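Local coordinates for proteasome assembly chaperone family protein (Thermoplasma acidophilum, PDB 3GAA) that is of unknown function but, as a PAC2-family member related to proteasome assembly chaperones, may assist the assembly of protein complexes, at residues D149-A154 and N207-L212; D192-G197 and L226-K231; L90-E95 and N108-W113; V41-Y46 and L200-A205. All coordinates share one frame; numbering follows the deposited sequence.

Interaction 1 of 4, residues D149-A154 and N207-L212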
loop_
_atom_site.group_PDB
_atom_site.type_symbol
_atom_site.label_atom_id
_atom_site.label_comp_id
_atom_site.label_asym_id
_atom_site.label_seq_id
_atom_site.Cartn_x
_atom_site.Cartn_y
_atom_site.Cartn_z
ATOM N N ASP A 149 -21.138 -42.544 -5.681
ATOM C CA ASP A 149 -22.020 -43.632 -5.320
ATOM C C ASP A 149 -23.431 -43.449 -5.822
ATOM O O ASP A 149 -23.984 -44.398 -6.344
ATOM C CB ASP A 149 -21.978 -43.853 -3.802
ATOM C CG ASP A 149 -20.674 -44.623 -3.344
ATOM O OD1 ASP A 149 -19.580 -44.508 -4.008
ATOM O OD2 ASP A 149 -20.753 -45.360 -2.312
ATOM N N LYS A 150 -24.007 -42.252 -5.693
ATOM C CA LYS A 150 -25.266 -41.922 -6.375
ATOM C C LYS A 150 -25.125 -42.134 -7.882
ATOM O O LYS A 150 -25.871 -42.885 -8.484
ATOM C CB LYS A 150 -25.669 -40.473 -6.128
ATOM C CG LYS A 150 -26.003 -40.092 -4.668
ATOM C CD LYS A 150 -26.887 -38.784 -4.575
ATOM C CE LYS A 150 -26.483 -37.777 -3.432
ATOM N NZ LYS A 150 -25.569 -36.616 -3.936
ATOM N N PHE A 151 -24.134 -41.495 -8.486
ATOM C CA PHE A 151 -23.883 -41.630 -9.927
ATOM C C PHE A 151 -23.735 -43.028 -10.442
ATOM O O PHE A 151 -23.916 -43.264 -11.619
ATOM C CB PHE A 151 -22.622 -40.880 -10.335
ATOM C CG PHE A 151 -22.727 -39.388 -10.246
ATOM C CD1 PHE A 151 -23.937 -38.754 -10.012
ATOM C CD2 PHE A 151 -21.588 -38.615 -10.427
ATOM C CE1 PHE A 151 -24.015 -37.371 -9.942
ATOM C CE2 PHE A 151 -21.646 -37.230 -10.354
ATOM C CZ PHE A 151 -22.858 -36.604 -10.099
ATOM N N LYS A 152 -23.390 -43.947 -9.565
ATOM C CA LYS A 152 -23.139 -45.339 -9.947
ATOM C C LYS A 152 -24.425 -46.135 -10.166
ATOM O O LYS A 152 -24.531 -46.954 -11.073
ATOM C CB LYS A 152 -22.371 -46.019 -8.843
ATOM C CG LYS A 152 -21.623 -47.229 -9.307
ATOM C CD LYS A 152 -20.224 -47.299 -8.646
ATOM C CE LYS A 152 -19.299 -46.069 -8.982
ATOM N NZ LYS A 152 -18.223 -45.917 -7.954
ATOM N N LYS A 153 -25.413 -45.884 -9.321
ATOM C CA LYS A 153 -26.749 -46.399 -9.564
ATOM C C LYS A 153 -27.283 -45.798 -10.866
ATOM O O LYS A 153 -28.211 -46.324 -11.443
ATOM C CB LYS A 153 -27.684 -46.052 -8.405
ATOM C CG LYS A 153 -27.199 -46.536 -7.033
ATOM C CD LYS A 153 -27.752 -45.680 -5.838
ATOM C CE LYS A 153 -26.610 -45.317 -4.789
ATOM N NZ LYS A 153 -27.010 -44.462 -3.566
ATOM N N ALA A 154 -26.713 -44.683 -11.324
ATOM C CA ALA A 154 -27.183 -44.010 -12.537
ATOM C C ALA A 154 -26.521 -44.534 -13.791
ATOM O O ALA A 154 -26.846 -44.069 -14.881
ATOM C CB ALA A 154 -26.954 -42.522 -12.430
ATOM N N ASN A 207 -28.422 -33.902 -17.103
ATOM C CA ASN A 207 -29.862 -33.956 -16.824
ATOM C C ASN A 207 -30.172 -34.973 -15.733
ATOM O O ASN A 207 -31.052 -34.752 -14.925
ATOM C CB ASN A 207 -30.710 -34.252 -18.094
ATOM C CG ASN A 207 -30.870 -33.034 -19.012
ATOM O OD1 ASN A 207 -30.892 -31.870 -18.596
ATOM N ND2 ASN A 207 -30.987 -33.315 -20.277
ATOM N N LYS A 208 -29.448 -36.076 -15.730
ATOM C CA LYS A 208 -29.570 -37.058 -14.684
ATOM C C LYS A 208 -29.029 -36.550 -13.349
ATOM O O LYS A 208 -29.554 -36.879 -12.318
ATOM C CB LYS A 208 -28.792 -38.303 -15.051
ATOM C CG LYS A 208 -29.053 -39.498 -14.150
ATOM C CD LYS A 208 -30.321 -40.225 -14.563
ATOM C CE LYS A 208 -30.734 -41.397 -13.649
ATOM N NZ LYS A 208 -31.924 -42.154 -14.306
ATOM N N ALA A 209 -27.967 -35.771 -13.333
ATOM C CA ALA A 209 -27.417 -35.392 -12.061
ATOM C C ALA A 209 -28.178 -34.244 -11.426
ATOM O O ALA A 209 -28.318 -34.246 -10.203
ATOM C CB ALA A 209 -25.946 -35.069 -12.169
ATOM N N TYR A 210 -28.661 -33.281 -12.228
ATOM C CA TYR A 210 -29.097 -31.961 -11.735
ATOM C C TYR A 210 -30.463 -31.563 -12.200
ATOM O O TYR A 210 -30.951 -30.485 -11.884
ATOM C CB TYR A 210 -28.098 -30.881 -12.148
ATOM C CG TYR A 210 -26.811 -31.102 -11.423
ATOM C CD1 TYR A 210 -26.704 -30.762 -10.081
ATOM C CD2 TYR A 210 -25.745 -31.768 -12.014
ATOM C CE1 TYR A 210 -25.563 -31.020 -9.339
ATOM C CE2 TYR A 210 -24.560 -32.040 -11.263
ATOM C CZ TYR A 210 -24.497 -31.650 -9.921
ATOM O OH TYR A 210 -23.391 -31.898 -9.138
ATOM N N ASN A 211 -31.090 -32.424 -12.976
ATOM C CA ASN A 211 -32.425 -32.177 -13.376
ATOM C C ASN A 211 -32.624 -30.782 -13.948
ATOM O O ASN A 211 -33.689 -30.211 -13.898
ATOM C CB ASN A 211 -33.326 -32.425 -12.193
ATOM C CG ASN A 211 -34.772 -32.502 -12.603
ATOM O OD1 ASN A 211 -35.630 -31.795 -12.027
ATOM N ND2 ASN A 211 -35.066 -33.305 -13.655
ATOM N N LEU A 212 -31.573 -30.221 -14.520
ATOM C CA LEU A 212 -31.745 -29.146 -15.481
ATOM C C LEU A 212 -32.568 -29.919 -16.439
ATOM O O LEU A 212 -32.549 -31.158 -16.333
ATOM C CB LEU A 212 -30.418 -28.770 -16.093
ATOM C CG LEU A 212 -29.301 -28.536 -15.070
ATOM C CD1 LEU A 212 -28.199 -27.672 -15.691
ATOM C CD2 LEU A 212 -29.865 -27.910 -13.800
#
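A small apolar contact between two helix ends, Phe-151 against Ala-209 and Ala-154 against Lys-208, joins the C-terminal end of helix 145-153 and the residue that follows it to the end of helix 196-210. Both helices rest on strand 181-190 of the mixed sheet: Phe-151 packs on Leu-183 and Phe-185, and Ala-209 also leans on Phe-185. The ring of Phe-151 reaches across with one corner, CE1 lying 3.7 Å and CZ 4.0 Å from the methyl CB of Ala-209, which meets the ring obliquely. CG of Phe-151 stands anti to the carbonyl carbon (chi1 -68°), a setting that carries the ring out toward the neighbouring helix. A methyl suits position 209 because it lets a large ring lie close to the helix backbone. Nearer the surface, Ala-154 sets its CB beside the aliphatic part of Lys-208. That chain is bent at chi2 (82°), and the bend curls it round the methyl, with CG and CE each 4.1 Å from Ala-154 CB. The two segments therefore meet through carbon alone: the ring of Phe-151 against the Ala-209 methyl forms the inner side, and Ala-154 with the lysine methylenes the exposed outer one, where the ammonium group is left.

Interaction 2 of 4, residues D192-G197 and L226-K231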
loop_
_atom_site.group_PDB
_atom_site.type_symbol
_atom_site.label_atom_id
_atom_site.label_comp_id
_atom_site.label_asym_id
_atom_site.label_seq_id
_atom_site.Cartn_x
_atom_site.Cartn_y
_atom_site.Cartn_z
ATOM N N ASP A 192 -10.661 -38.027 -35.113
ATOM C CA ASP A 192 -10.687 -37.597 -36.530
ATOM C C ASP A 192 -12.046 -36.993 -36.930
ATOM O O ASP A 192 -12.100 -35.833 -37.310
ATOM C CB ASP A 192 -10.286 -38.740 -37.505
ATOM C CG ASP A 192 -8.749 -39.053 -37.483
ATOM O OD1 ASP A 192 -8.173 -39.346 -38.577
ATOM O OD2 ASP A 192 -8.125 -38.999 -36.376
ATOM N N ILE A 193 -13.127 -37.761 -36.803
ATOM C CA ILE A 193 -14.432 -37.337 -37.328
ATOM C C ILE A 193 -15.355 -36.668 -36.286
ATOM O O ILE A 193 -15.223 -36.945 -35.079
ATOM C CB ILE A 193 -15.153 -38.526 -38.007
ATOM C CG1 ILE A 193 -15.480 -39.656 -37.016
ATOM C CG2 ILE A 193 -14.285 -39.037 -39.203
ATOM C CD1 ILE A 193 -14.296 -40.599 -36.750
ATOM N N PRO A 194 -16.286 -35.788 -36.731
ATOM C CA PRO A 194 -17.139 -35.037 -35.773
ATOM C C PRO A 194 -18.009 -35.961 -34.931
ATOM O O PRO A 194 -18.476 -36.962 -35.438
ATOM C CB PRO A 194 -18.005 -34.162 -36.674
ATOM C CG PRO A 194 -17.296 -34.154 -38.007
ATOM C CD PRO A 194 -16.627 -35.469 -38.121
ATOM N N ASP A 195 -18.219 -35.636 -33.661
ATOM C CA ASP A 195 -18.793 -36.602 -32.723
ATOM C C ASP A 195 -19.863 -36.047 -31.775
ATOM O O ASP A 195 -19.647 -35.948 -30.576
ATOM C CB ASP A 195 -17.683 -37.252 -31.911
ATOM C CG ASP A 195 -18.138 -38.543 -31.259
ATOM O OD1 ASP A 195 -19.314 -38.941 -31.508
ATOM O OD2 ASP A 195 -17.342 -39.167 -30.502
ATOM N N PRO A 196 -21.047 -35.739 -32.310
ATOM C CA PRO A 196 -22.186 -35.221 -31.545
ATOM C C PRO A 196 -22.708 -36.109 -30.420
ATOM O O PRO A 196 -23.234 -35.595 -29.456
ATOM C CB PRO A 196 -23.279 -35.066 -32.596
ATOM C CG PRO A 196 -22.582 -35.048 -33.865
ATOM C CD PRO A 196 -21.402 -35.933 -33.716
ATOM N N GLY A 197 -22.567 -37.412 -30.528
ATOM C CA GLY A 197 -22.933 -38.301 -29.428
ATOM C C GLY A 197 -22.094 -38.098 -28.174
ATOM O O GLY A 197 -22.539 -38.451 -27.077
ATOM N N LEU A 226 -21.512 -26.543 -34.971
ATOM C CA LEU A 226 -20.496 -26.017 -34.054
ATOM C C LEU A 226 -19.155 -26.681 -34.243
ATOM O O LEU A 226 -18.153 -26.023 -34.253
ATOM C CB LEU A 226 -20.920 -26.226 -32.599
ATOM C CG LEU A 226 -21.907 -25.231 -31.989
ATOM C CD1 LEU A 226 -22.608 -25.748 -30.681
ATOM C CD2 LEU A 226 -21.119 -23.951 -31.769
ATOM N N ASP A 227 -19.131 -27.989 -34.397
ATOM C CA ASP A 227 -17.904 -28.680 -34.672
ATOM C C ASP A 227 -17.085 -28.056 -35.832
ATOM O O ASP A 227 -15.911 -27.718 -35.631
ATOM C CB ASP A 227 -18.197 -30.145 -34.935
ATOM C CG ASP A 227 -16.937 -30.998 -34.939
ATOM O OD1 ASP A 227 -16.459 -31.322 -36.066
ATOM O OD2 ASP A 227 -16.417 -31.315 -33.828
ATOM N N GLU A 228 -17.672 -27.877 -37.018
ATOM C CA GLU A 228 -16.922 -27.275 -38.120
ATOM C C GLU A 228 -16.322 -25.957 -37.646
ATOM O O GLU A 228 -15.116 -25.729 -37.751
ATOM C CB GLU A 228 -17.778 -27.032 -39.371
ATOM C CG GLU A 228 -18.593 -28.285 -39.936
ATOM C CD GLU A 228 -17.923 -29.739 -39.733
ATOM O OE1 GLU A 228 -18.448 -30.562 -38.883
ATOM O OE2 GLU A 228 -16.897 -30.055 -40.444
ATOM N N GLN A 229 -17.153 -25.106 -37.058
ATOM C CA GLN A 229 -16.661 -23.841 -36.506
ATOM C C GLN A 229 -15.492 -23.985 -35.536
ATOM O O GLN A 229 -14.458 -23.386 -35.738
ATOM C CB GLN A 229 -17.788 -23.084 -35.833
ATOM C CG GLN A 229 -18.903 -22.685 -36.777
ATOM C CD GLN A 229 -19.807 -21.685 -36.146
ATOM O OE1 GLN A 229 -19.727 -21.436 -34.925
ATOM N NE2 GLN A 229 -20.661 -21.073 -36.957
ATOM N N ILE A 230 -15.662 -24.787 -34.501
ATOM C CA ILE A 230 -14.598 -25.019 -33.538
ATOM C C ILE A 230 -13.299 -25.551 -34.171
ATOM O O ILE A 230 -12.203 -25.195 -33.753
ATOM C CB ILE A 230 -15.048 -26.042 -32.473
ATOM C CG1 ILE A 230 -15.549 -25.339 -31.224
ATOM C CG2 ILE A 230 -13.889 -26.968 -32.092
ATOM C CD1 ILE A 230 -16.624 -24.296 -31.479
ATOM N N LYS A 231 -13.447 -26.431 -35.154
ATOM C CA LYS A 231 -12.326 -27.031 -35.863
ATOM C C LYS A 231 -11.539 -25.959 -36.593
ATOM O O LYS A 231 -10.338 -25.956 -36.557
ATOM C CB LYS A 231 -12.866 -28.038 -36.874
ATOM C CG LYS A 231 -12.100 -29.319 -37.014
ATOM C CD LYS A 231 -11.209 -29.337 -38.258
ATOM C CE LYS A 231 -10.952 -30.764 -38.816
ATOM N NZ LYS A 231 -11.951 -31.187 -39.878
#
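Pro-194 points its ring toward helix 219-243, CB and CG leading, and the carboxylates of Asp-227 and Glu-228 receive it. The proline ring and the Asp-227 side chain stand at about a right angle, so the acid points its end at the ring instead of lying along it: OD1 is 3.3 Å from Pro-194 CB and 3.5 Å from CG. With CG anti to the backbone N (chi1 -168°), Asp-227 extends straight from the helix toward the loop. Glu-228 approaches on a slant, and a bend at chi2 (-32°) folds its chain back until OE1 lies 3.9 Å from Pro-194 CG. The contact is one of van der Waals touch between ring methylenes and carboxylate oxygens. Proline suits the spot because its ring is rigid and compact, and its CB and CG methylenes can lie against acids that remain near solvent. The two acids stand close together and would probably repel each other mildly, with the ammonium group of nearby Lys-231 offsetting part of this. Replaced by an alanine, Asp-227 would probably deprive the Pro-194 ring of its nearer carboxylate neighbour on the helix, leaving Glu-228 as the remaining touch between the two segments. Below the contact, Leu-226 and Ile-230 pack helix 219-243 onto helix 39-51. Asp-195, meanwhile, fastens the loop by a salt bridge to Arg-137 and a bond from the backbone N of Ser-190, at the end of strand 181-190.

Interaction 3 of 4, residues L90-E95 and N108-W113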
loop_
_atom_site.group_PDB
_atom_site.type_symbol
_atom_site.label_atom_id
_atom_site.label_comp_id
_atom_site.label_asym_id
_atom_site.label_seq_id
_atom_site.Cartn_x
_atom_site.Cartn_y
_atom_site.Cartn_z
ATOM N N LEU A 90 -25.317 -21.330 -14.522
ATOM C CA LEU A 90 -24.385 -20.544 -15.244
ATOM C C LEU A 90 -23.609 -21.469 -16.166
ATOM O O LEU A 90 -23.478 -22.685 -15.912
ATOM C CB LEU A 90 -23.436 -19.826 -14.288
ATOM C CG LEU A 90 -24.018 -18.891 -13.216
ATOM C CD1 LEU A 90 -22.886 -18.249 -12.496
ATOM C CD2 LEU A 90 -24.891 -17.821 -13.766
ATOM N N VAL A 91 -23.094 -20.896 -17.241
ATOM C CA VAL A 91 -22.113 -21.597 -18.061
ATOM C C VAL A 91 -20.867 -20.731 -18.243
ATOM O O VAL A 91 -20.952 -19.552 -18.534
ATOM C CB VAL A 91 -22.637 -22.001 -19.449
ATOM C CG1 VAL A 91 -21.431 -22.439 -20.315
ATOM C CG2 VAL A 91 -23.823 -23.073 -19.325
ATOM N N ALA A 92 -19.713 -21.335 -18.015
ATOM C CA ALA A 92 -18.465 -20.670 -18.177
ATOM C C ALA A 92 -17.836 -21.402 -19.324
ATOM O O ALA A 92 -17.751 -22.628 -19.283
ATOM C CB ALA A 92 -17.654 -20.812 -16.915
ATOM N N MET A 93 -17.455 -20.678 -20.368
ATOM C CA MET A 93 -16.760 -21.306 -21.498
ATOM C C MET A 93 -15.629 -20.506 -21.990
ATOM O O MET A 93 -15.694 -19.282 -22.042
ATOM C CB MET A 93 -17.645 -21.563 -22.711
ATOM C CG MET A 93 -18.252 -20.347 -23.421
ATOM S SD MET A 93 -19.334 -21.087 -24.686
ATOM C CE MET A 93 -20.461 -19.842 -25.299
ATOM N N CYS A 94 -14.606 -21.235 -22.411
ATOM C CA CYS A 94 -13.470 -20.638 -23.047
ATOM C C CYS A 94 -13.106 -21.333 -24.355
ATOM O O CYS A 94 -12.811 -22.510 -24.371
ATOM C CB CYS A 94 -12.313 -20.665 -22.083
ATOM S SG CYS A 94 -10.973 -19.602 -22.715
ATOM N N GLU A 95 -13.130 -20.588 -25.443
ATOM C CA GLU A 95 -13.031 -21.161 -26.775
ATOM C C GLU A 95 -11.620 -21.381 -27.310
ATOM O O GLU A 95 -11.474 -21.832 -28.441
ATOM C CB GLU A 95 -13.746 -20.249 -27.747
ATOM C CG GLU A 95 -15.210 -20.049 -27.407
ATOM C CD GLU A 95 -16.051 -19.407 -28.539
ATOM O OE1 GLU A 95 -15.862 -18.194 -28.781
ATOM O OE2 GLU A 95 -16.944 -20.086 -29.146
ATOM N N ASN A 108 -8.305 -19.921 -10.493
ATOM C CA ASN A 108 -8.499 -19.184 -9.293
ATOM C C ASN A 108 -9.322 -17.912 -9.456
ATOM O O ASN A 108 -10.103 -17.591 -8.618
ATOM C CB ASN A 108 -7.157 -18.845 -8.682
ATOM C CG ASN A 108 -7.322 -18.228 -7.347
ATOM O OD1 ASN A 108 -7.648 -18.926 -6.388
ATOM N ND2 ASN A 108 -7.213 -16.910 -7.274
ATOM N N THR A 109 -9.120 -17.163 -10.520
ATOM C CA THR A 109 -9.956 -16.041 -10.820
ATOM C C THR A 109 -11.407 -16.502 -10.988
ATOM O O THR A 109 -12.337 -15.995 -10.343
ATOM C CB THR A 109 -9.460 -15.398 -12.127
ATOM O OG1 THR A 109 -8.151 -14.843 -11.913
ATOM C CG2 THR A 109 -10.410 -14.319 -12.631
ATOM N N LEU A 110 -11.606 -17.472 -11.863
ATOM C CA LEU A 110 -12.928 -18.055 -12.060
ATOM C C LEU A 110 -13.574 -18.499 -10.764
ATOM O O LEU A 110 -14.745 -18.172 -10.509
ATOM C CB LEU A 110 -12.872 -19.248 -13.009
ATOM C CG LEU A 110 -14.221 -19.722 -13.521
ATOM C CD1 LEU A 110 -14.950 -18.622 -14.315
ATOM C CD2 LEU A 110 -13.959 -20.913 -14.353
ATOM N N MET A 111 -12.834 -19.229 -9.938
ATOM C CA MET A 111 -13.443 -19.740 -8.732
ATOM C C MET A 111 -13.714 -18.688 -7.694
ATOM O O MET A 111 -14.584 -18.906 -6.870
ATOM C CB MET A 111 -12.688 -20.934 -8.172
ATOM C CG MET A 111 -12.958 -22.222 -9.018
ATOM S SD MET A 111 -14.734 -22.609 -9.066
ATOM C CE MET A 111 -15.025 -22.732 -7.245
ATOM N N ASN A 112 -13.024 -17.543 -7.744
ATOM C CA ASN A 112 -13.372 -16.399 -6.886
ATOM C C ASN A 112 -14.717 -15.808 -7.266
ATOM O O ASN A 112 -15.528 -15.508 -6.424
ATOM C CB ASN A 112 -12.319 -15.277 -6.944
ATOM C CG ASN A 112 -11.146 -15.511 -6.001
ATOM O OD1 ASN A 112 -9.984 -15.334 -6.374
ATOM N ND2 ASN A 112 -11.443 -15.906 -4.766
ATOM N N TRP A 113 -14.962 -15.638 -8.540
ATOM C CA TRP A 113 -16.216 -15.044 -8.955
ATOM C C TRP A 113 -17.356 -16.002 -8.687
ATOM O O TRP A 113 -18.405 -15.595 -8.274
ATOM C CB TRP A 113 -16.131 -14.745 -10.440
ATOM C CG TRP A 113 -17.275 -14.068 -11.016
ATOM C CD1 TRP A 113 -17.390 -12.770 -11.196
ATOM C CD2 TRP A 113 -18.460 -14.677 -11.572
ATOM N NE1 TRP A 113 -18.587 -12.485 -11.815
ATOM C CE2 TRP A 113 -19.275 -13.642 -12.034
ATOM C CE3 TRP A 113 -18.907 -15.998 -11.709
ATOM C CZ2 TRP A 113 -20.516 -13.856 -12.625
ATOM C CZ3 TRP A 113 -20.159 -16.216 -12.309
ATOM C CH2 TRP A 113 -20.944 -15.135 -12.752
#
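Leu-90 opens the contact by setting one methyl, CD1, at the edge of the Trp-113 indole and near its plane. The methyl meets the six-membered part of the ring system, 3.4 Å from CZ3 and 3.7 Å from CH2. The two side chains come from opposite directions, the leucine from the strand and the tryptophan from the helix; the indole gets there because CG of Trp-113 is anti to the backbone N (chi1 -176°). A branched leucine and a broad indole suit this place, since together they bridge sheet and helix. Val-91, like Met-93 two residues on, faces the other side of the sheet, where both touch Ala-44 of helix 39-51. Ala-92 turns back toward helix 103-117, and its CB lies 4.3 Å from CD1 of Leu-110. Here the residue sizes are reversed: the strand offers a mere methyl, and the leucine, coming from the helix, supplies the bulk. Strand 89-94, helix 103-117 and strand 121-130 form a beta-alpha-beta crossover with parallel strands, and strand 28-32 lies between the two in the sheet. The helix thus crosses over one strand, and Leu-110 and Trp-113, one turn apart, seat it on the first strand of the unit. Past the end of the strand, Glu-95 is held in salt bridges by Arg-80 and Arg-76, while back on the helix Trp-113 also packs on Val-7 of the second subunit.

Interaction 4 of 4, residues V41-Y46 and L200-A205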
loop_
_atom_site.group_PDB
_atom_site.type_symbol
_atom_site.label_atom_id
_atom_site.label_comp_id
_atom_site.label_asym_id
_atom_site.label_seq_id
_atom_site.Cartn_x
_atom_site.Cartn_y
_atom_site.Cartn_z
ATOM N N VAL A 41 -16.424 -27.453 -24.889
ATOM C CA VAL A 41 -16.895 -26.189 -25.503
ATOM C C VAL A 41 -18.133 -26.435 -26.360
ATOM O O VAL A 41 -19.050 -25.621 -26.425
ATOM C CB VAL A 41 -15.797 -25.490 -26.343
ATOM C CG1 VAL A 41 -14.631 -25.040 -25.451
ATOM C CG2 VAL A 41 -15.275 -26.410 -27.331
ATOM N N LEU A 42 -18.186 -27.579 -27.003
ATOM C CA LEU A 42 -19.381 -27.933 -27.725
ATOM C C LEU A 42 -20.542 -28.116 -26.796
ATOM O O LEU A 42 -21.611 -27.669 -27.112
ATOM C CB LEU A 42 -19.152 -29.180 -28.555
ATOM C CG LEU A 42 -18.207 -28.987 -29.758
ATOM C CD1 LEU A 42 -18.039 -30.338 -30.463
ATOM C CD2 LEU A 42 -18.734 -27.928 -30.724
ATOM N N ALA A 43 -20.383 -28.756 -25.650
ATOM C CA ALA A 43 -21.515 -28.809 -24.703
ATOM C C ALA A 43 -21.891 -27.398 -24.223
ATOM O O ALA A 43 -23.030 -27.011 -24.320
ATOM C CB ALA A 43 -21.224 -29.746 -23.507
ATOM N N ALA A 44 -20.891 -26.643 -23.750
ATOM C CA ALA A 44 -21.066 -25.276 -23.237
ATOM C C ALA A 44 -21.881 -24.539 -24.234
ATOM O O ALA A 44 -22.964 -24.081 -23.891
ATOM C CB ALA A 44 -19.756 -24.547 -23.041
ATOM N N SER A 45 -21.421 -24.464 -25.479
ATOM C CA SER A 45 -22.181 -23.742 -26.497
ATOM C C SER A 45 -23.570 -24.242 -26.702
ATOM O O SER A 45 -24.508 -23.440 -26.726
ATOM C CB SER A 45 -21.500 -23.829 -27.805
ATOM O OG SER A 45 -20.284 -23.225 -27.602
ATOM N N TYR A 46 -23.703 -25.552 -26.864
ATOM C CA TYR A 46 -25.019 -26.122 -26.992
ATOM C C TYR A 46 -25.920 -25.622 -25.891
ATOM O O TYR A 46 -26.962 -25.096 -26.187
ATOM C CB TYR A 46 -24.987 -27.625 -26.931
ATOM C CG TYR A 46 -26.356 -28.222 -27.106
ATOM C CD1 TYR A 46 -27.046 -28.725 -26.024
ATOM C CD2 TYR A 46 -26.975 -28.263 -28.355
ATOM C CE1 TYR A 46 -28.313 -29.284 -26.181
ATOM C CE2 TYR A 46 -28.229 -28.819 -28.515
ATOM C CZ TYR A 46 -28.891 -29.329 -27.407
ATOM O OH TYR A 46 -30.140 -29.870 -27.495
ATOM N N LEU A 200 -24.014 -35.298 -26.648
ATOM C CA LEU A 200 -25.283 -35.805 -26.173
ATOM C C LEU A 200 -25.160 -36.542 -24.849
ATOM O O LEU A 200 -25.908 -36.261 -23.950
ATOM C CB LEU A 200 -25.934 -36.678 -27.218
ATOM C CG LEU A 200 -27.177 -37.419 -26.716
ATOM C CD1 LEU A 200 -28.288 -36.446 -26.190
ATOM C CD2 LEU A 200 -27.660 -38.292 -27.843
ATOM N N SER A 201 -24.182 -37.418 -24.689
ATOM C CA SER A 201 -24.014 -38.137 -23.422
ATOM C C SER A 201 -23.756 -37.270 -22.206
ATOM O O SER A 201 -24.255 -37.585 -21.075
ATOM C CB SER A 201 -22.827 -39.023 -23.510
ATOM O OG SER A 201 -22.997 -39.892 -24.586
ATOM N N ILE A 202 -22.926 -36.237 -22.425
ATOM C CA ILE A 202 -22.574 -35.304 -21.380
ATOM C C ILE A 202 -23.835 -34.568 -20.979
ATOM O O ILE A 202 -24.072 -34.386 -19.785
ATOM C CB ILE A 202 -21.465 -34.284 -21.828
ATOM C CG1 ILE A 202 -20.107 -34.478 -21.105
ATOM C CG2 ILE A 202 -21.864 -32.845 -21.463
ATOM C CD1 ILE A 202 -19.397 -35.771 -21.311
ATOM N N ILE A 203 -24.656 -34.161 -21.962
ATOM C CA ILE A 203 -25.919 -33.452 -21.670
ATOM C C ILE A 203 -26.899 -34.358 -20.902
ATOM O O ILE A 203 -27.703 -33.909 -20.085
ATOM C CB ILE A 203 -26.644 -32.852 -22.948
ATOM C CG1 ILE A 203 -25.889 -31.667 -23.551
ATOM C CG2 ILE A 203 -27.973 -32.320 -22.574
ATOM C CD1 ILE A 203 -25.346 -30.771 -22.536
ATOM N N GLU A 204 -26.848 -35.639 -21.172
ATOM C CA GLU A 204 -27.733 -36.528 -20.482
ATOM C C GLU A 204 -27.238 -36.751 -19.076
ATOM O O GLU A 204 -28.045 -36.877 -18.157
ATOM C CB GLU A 204 -27.775 -37.850 -21.204
ATOM C CG GLU A 204 -28.542 -37.822 -22.491
ATOM C CD GLU A 204 -28.931 -39.234 -23.006
ATOM O OE1 GLU A 204 -28.773 -40.256 -22.256
ATOM O OE2 GLU A 204 -29.428 -39.302 -24.173
ATOM N N ALA A 205 -25.911 -36.856 -18.925
ATOM C CA ALA A 205 -25.253 -36.879 -17.590
ATOM C C ALA A 205 -25.765 -35.691 -16.762
ATOM O O ALA A 205 -26.340 -35.851 -15.689
ATOM C CB ALA A 205 -23.742 -36.815 -17.727
#
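Helices 41-46 and 200-205 cross at -61° with their axes 10.0 Å apart, and the closest CA atoms, those of Ala-43 and Ile-203, are separated by 7.1 Å. The small side chain of Ala-43 makes this approach possible: its CB touches CG2 of Ile-202 at 3.8 Å and comes within 4.4 Å of CD1 of Ile-203. One turn along, Tyr-46 holds CG anti to the backbone N (chi1 -178°) and swings its ring across to Ile-203, whose CG1 lies 4.0 Å from CD1 of Tyr-46. The ring and the isoleucine chain meet at a slant. Both helices lie over the same face of the mixed alpha/beta sheet, and Met-125 of strand 121-130 sits beneath them, touching Ala-43, Ile-202 and Ile-203. Branched isoleucines suit such a buried three-way junction because CG2 of Ile-202 and the CG1-CD1 branch of Ile-203 can meet different neighbours. Away from the crossing, the hydroxyl of Ser-45 is spent within its own helix: OG donates to Val-41 O at 2.9 Å, tilted 29° from the carbonyl plane, while Ser-45 N reaches the same oxygen from the opposite face. Tyr-46 also touches Leu-219 and Gln-222 of helix 219-243.

Interactions 3 and 4 are buried, interaction 1 is only partly so, and interaction 2 lies on the surface. The chemistry follows: the buried pair use leucine, isoleucine, alanine and aromatic rings, interaction 1 adds lysine methylenes on its outer side, and interaction 2 sets a proline against two carboxylates. Helix 196-210 takes part at its C-terminal end in interaction 1 and midway in interaction 4, and the loop leading into it serves interaction 2. Helix 39-51 links interactions 2 and 4, because Leu-226 packs on Leu-42 and Ser-45. Interaction 3 holds the opposite face of the sheet, yet the other side of its strand packs on helix 39-51.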